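Long-range contact in phosphoenolpyruvate-protein phosphotransferase (Acinetobacter sp., PDB 3CI6), which probably transfers the phosphoryl group of phosphoenolpyruvate to a histidine of a protein, the piece described here being its GAF domain: residues 89-94 with 118-123. Residues are numbered along the deposited sequence; the frame is centred on the assembly and turned at random. Where two conformers were deposited one is given.
Sequences EEIVNL and LGVPVM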
ATOM      1  N   GLU B  89       2.413  11.864  13.327  1.00  6.25           N
ATOM      2  CA  GLU B  89       2.623  10.685  12.475  1.00  6.78           C
ATOM      3  C   GLU B  89       1.953   9.447  13.064  1.00  7.79           C
ATOM      4  O   GLU B  89       2.519   8.342  13.013  1.00  8.60           O
ATOM      5  CB  GLU B  89       4.125  10.439  12.225  1.00  6.99           C
ATOM      6  CG  GLU B  89       4.827  11.690  11.716  1.00  7.27           C
ATOM      7  CD  GLU B  89       6.317  11.531  11.480  1.00  7.18           C
ATOM      8  OE1 GLU B  89       6.874  10.422  11.654  1.00  9.81           O
ATOM      9  OE2 GLU B  89       6.922  12.568  11.107  1.00 11.16           O
ATOM     10  N   GLU B  90       0.770   9.655  13.653  0.70  7.37           N
ATOM     11  CA  GLU B  90      -0.010   8.635  14.386  0.70  8.60           C
ATOM     12  C   GLU B  90      -1.469   8.737  13.921  0.70  5.99           C
ATOM     13  O   GLU B  90      -1.938   9.815  13.614  0.70  6.29           O
ATOM     14  CB  GLU B  90      -0.022   8.902  15.934  0.70  8.23           C
ATOM     15  CG  GLU B  90       1.277   8.700  16.698  0.70 12.69           C
ATOM     16  CD  GLU B  90       1.275   9.345  18.070  0.70 11.15           C
ATOM     17  OE1 GLU B  90       0.259   9.944  18.462  0.70  8.42           O
ATOM     18  OE2 GLU B  90       2.324   9.243  18.745  0.70 12.85           O
ATOM     19  N   ILE B  91      -2.166   7.593  13.937  1.00  6.78           N
ATOM     20  CA  ILE B  91      -3.611   7.553  13.869  1.00  6.62           C
ATOM     21  C   ILE B  91      -4.202   8.318  15.060  1.00  6.31           C
ATOM     22  O   ILE B  91      -3.670   8.207  16.187  1.00  5.79           O
ATOM     23  CB  ILE B  91      -4.182   6.127  13.892  1.00  7.63           C
ATOM     24  CG1 ILE B  91      -3.810   5.411  12.606  1.00 10.60           C
ATOM     25  CG2 ILE B  91      -5.703   6.192  14.073  1.00  8.94           C
ATOM     26  CD1 ILE B  91      -4.542   4.091  12.442  1.00 12.34           C
ATOM     27  N   VAL B  92      -5.220   9.120  14.771  1.00  5.07           N
ATOM     28  CA  VAL B  92      -6.043   9.774  15.787  1.00  5.95           C
ATOM     29  C   VAL B  92      -7.479   9.295  15.547  1.00  6.33           C
ATOM     30  O   VAL B  92      -8.141   9.703  14.615  1.00  5.89           O
ATOM     31  CB  VAL B  92      -5.965  11.283  15.716  1.00  5.78           C
ATOM     32  CG1 VAL B  92      -6.906  11.900  16.724  1.00  6.90           C
ATOM     33  CG2 VAL B  92      -4.552  11.769  15.956  1.00  8.01           C
ATOM     34  N   ASN B  93      -7.929   8.392  16.420  1.00  6.58           N
ATOM     35  CA  ASN B  93      -9.223   7.735  16.291  1.00  7.11           C
ATOM     36  C   ASN B  93     -10.052   8.181  17.478  1.00  6.72           C
ATOM     37  O   ASN B  93      -9.880   7.663  18.595  1.00  7.13           O
ATOM     38  CB  ASN B  93      -9.051   6.234  16.239  1.00  6.12           C
ATOM     39  CG  ASN B  93     -10.366   5.491  16.082  1.00  7.90           C
ATOM     40  OD1 ASN B  93     -11.437   6.123  16.009  1.00 10.84           O
ATOM     41  ND2 ASN B  93     -10.293   4.141  16.046  1.00  7.23           N
ATOM     42  N   LEU B  94     -10.897   9.184  17.248  1.00  7.18           N
ATOM     43  CA  LEU B  94     -11.723   9.805  18.267  1.00  8.57           C
ATOM     44  C   LEU B  94     -13.168   9.382  18.088  1.00  8.85           C
ATOM     45  O   LEU B  94     -13.845   9.783  17.136  1.00  8.55           O
ATOM     46  CB  LEU B  94     -11.656  11.317  18.183  1.00 10.28           C
ATOM     47  CG  LEU B  94     -10.393  11.956  18.707  1.00 13.69           C
ATOM     48  CD1 LEU B  94     -10.525  13.468  18.453  1.00 13.90           C
ATOM     49  CD2 LEU B  94     -10.206  11.632  20.175  1.00 16.41           C
ATOM     50  N   LEU B 118     -11.626  10.054  12.477  1.00  5.74           N
ATOM     51  CA  LEU B 118     -10.604   9.031  12.352  1.00  6.26           C
ATOM     52  C   LEU B 118      -9.613   9.491  11.301  1.00  5.92           C
ATOM     53  O   LEU B 118      -9.924   9.536  10.112  1.00  5.83           O
ATOM     54  CB  LEU B 118     -11.241   7.695  11.969  1.00  6.12           C
ATOM     55  CG  LEU B 118     -10.341   6.551  11.536  1.00  7.96           C
ATOM     56  CD1 LEU B 118      -9.200   6.281  12.490  1.00 10.71           C
ATOM     57  CD2 LEU B 118     -11.195   5.262  11.346  1.00  9.26           C
ATOM     58  N   GLY B 119      -8.444   9.923  11.757  1.00  4.95           N
ATOM     59  CA  GLY B 119      -7.401  10.475  10.850  1.00  5.20           C
ATOM     60  C   GLY B 119      -6.217   9.530  10.813  1.00  5.12           C
ATOM     61  O   GLY B 119      -5.784   9.040  11.880  1.00  4.97           O
ATOM     62  N   VAL B 120      -5.711   9.271   9.604  1.00  4.67           N
ATOM     63  CA  VAL B 120      -4.685   8.283   9.385  1.00  5.34           C
ATOM     64  C   VAL B 120      -3.581   8.948   8.551  1.00  5.59           C
ATOM     65  O   VAL B 120      -3.869   9.549   7.510  1.00  6.00           O
ATOM     66  CB  VAL B 120      -5.237   7.052   8.646  1.00  6.69           C
ATOM     67  CG1 VAL B 120      -4.141   6.033   8.506  1.00  7.34           C
ATOM     68  CG2 VAL B 120      -6.421   6.481   9.398  1.00  8.64           C
ATOM     69  N   PRO B 121      -2.343   8.892   9.026  1.00  5.45           N
ATOM     70  CA  PRO B 121      -1.289   9.554   8.238  1.00  4.76           C
ATOM     71  C   PRO B 121      -0.899   8.726   7.025  1.00  5.91           C
ATOM     72  O   PRO B 121      -0.847   7.493   7.089  1.00  8.09           O
ATOM     73  CB  PRO B 121      -0.144   9.601   9.203  1.00  5.56           C
ATOM     74  CG  PRO B 121      -0.362   8.443  10.085  1.00  6.61           C
ATOM     75  CD  PRO B 121      -1.817   8.270  10.242  1.00  5.60           C
ATOM     76  N   VAL B 122      -0.586   9.425   5.929  1.00  5.02           N
ATOM     77  CA  VAL B 122      -0.058   8.806   4.700  1.00  4.75           C
ATOM     78  C   VAL B 122       1.428   9.125   4.761  1.00  5.69           C
ATOM     79  O   VAL B 122       1.819  10.296   4.684  1.00  6.47           O
ATOM     80  CB  VAL B 122      -0.737   9.365   3.433  1.00  4.64           C
ATOM     81  CG1 VAL B 122      -0.190   8.610   2.247  1.00  5.48           C
ATOM     82  CG2 VAL B 122      -2.259   9.248   3.511  1.00  4.77           C
HETATM   83  N   MSE B 123       2.228   8.074   4.961  0.50  4.91           N
HETATM   84  CA  MSE B 123       3.679   8.170   5.183  0.50  4.60           C
HETATM   85  C   MSE B 123       4.460   7.437   4.093  0.50  5.04           C
HETATM   86  O   MSE B 123       4.163   6.287   3.816  0.50  5.36           O
HETATM   87  CB  MSE B 123       4.038   7.510   6.507  0.50  5.25           C
HETATM   88  CG  MSE B 123       3.304   8.036   7.730  0.50  6.55           C
HETATM   89 SE   MSE B 123       3.652   9.888   8.187  0.50 13.10          SE
HETATM   90  CE  MSE B 123       5.608   9.667   8.398  0.50  9.89           C
TER
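One edge of the antiparallel GAF-domain sheet within this chain is formed here, where Val-92 pairs with Gly-119 and the short strand 92-94 lies along strand 116-124. Two backbone hydrogen bonds close this pair. Val-92 N reaches Gly-119 O at 2.9 Å, and Gly-119 N reaches Val-92 O nearly straight, with an angle of 172° at the hydrogen. A CA-H...O contact of 3.3 Å from Ile-91 CA gives Gly-119 O a second partner. Next along the strands, Asn-93 and Leu-118 make a non-hydrogen-bonded pair. Leu-118 CD1 touches Asn-93 CB and Ile-91 CG2, each at 3.8 Å, both on one side of the methyl. With chi1 at -68°, Ile-91 puts CG2 anti to its own backbone N and next to that methyl, while CG1 runs alongside Val-120 CG1. Pro-121 has no N-H to give to the edge. Its ring instead packs against the backbone of Glu-89 and Glu-90, with CD 3.7 Å from Glu-90 O. Farther on, in one of two conformers, the bent selenomethionine Met-123 crosses the extended Glu-89 chain at about a right angle, CE lying 3.6 Å from Glu-89 OE1; the other may lack this. Helix 80-88 lies against Val-92 and Pro-121 through Val-85. Helix 144-167 meets Ile-91 and Leu-118, and its Glu-147 accepts a hydrogen bond from Asn-93 ND2. Strand 127-136 pairs with strand 116-124, and Arg-13 of the second subunit packs on Ile-91.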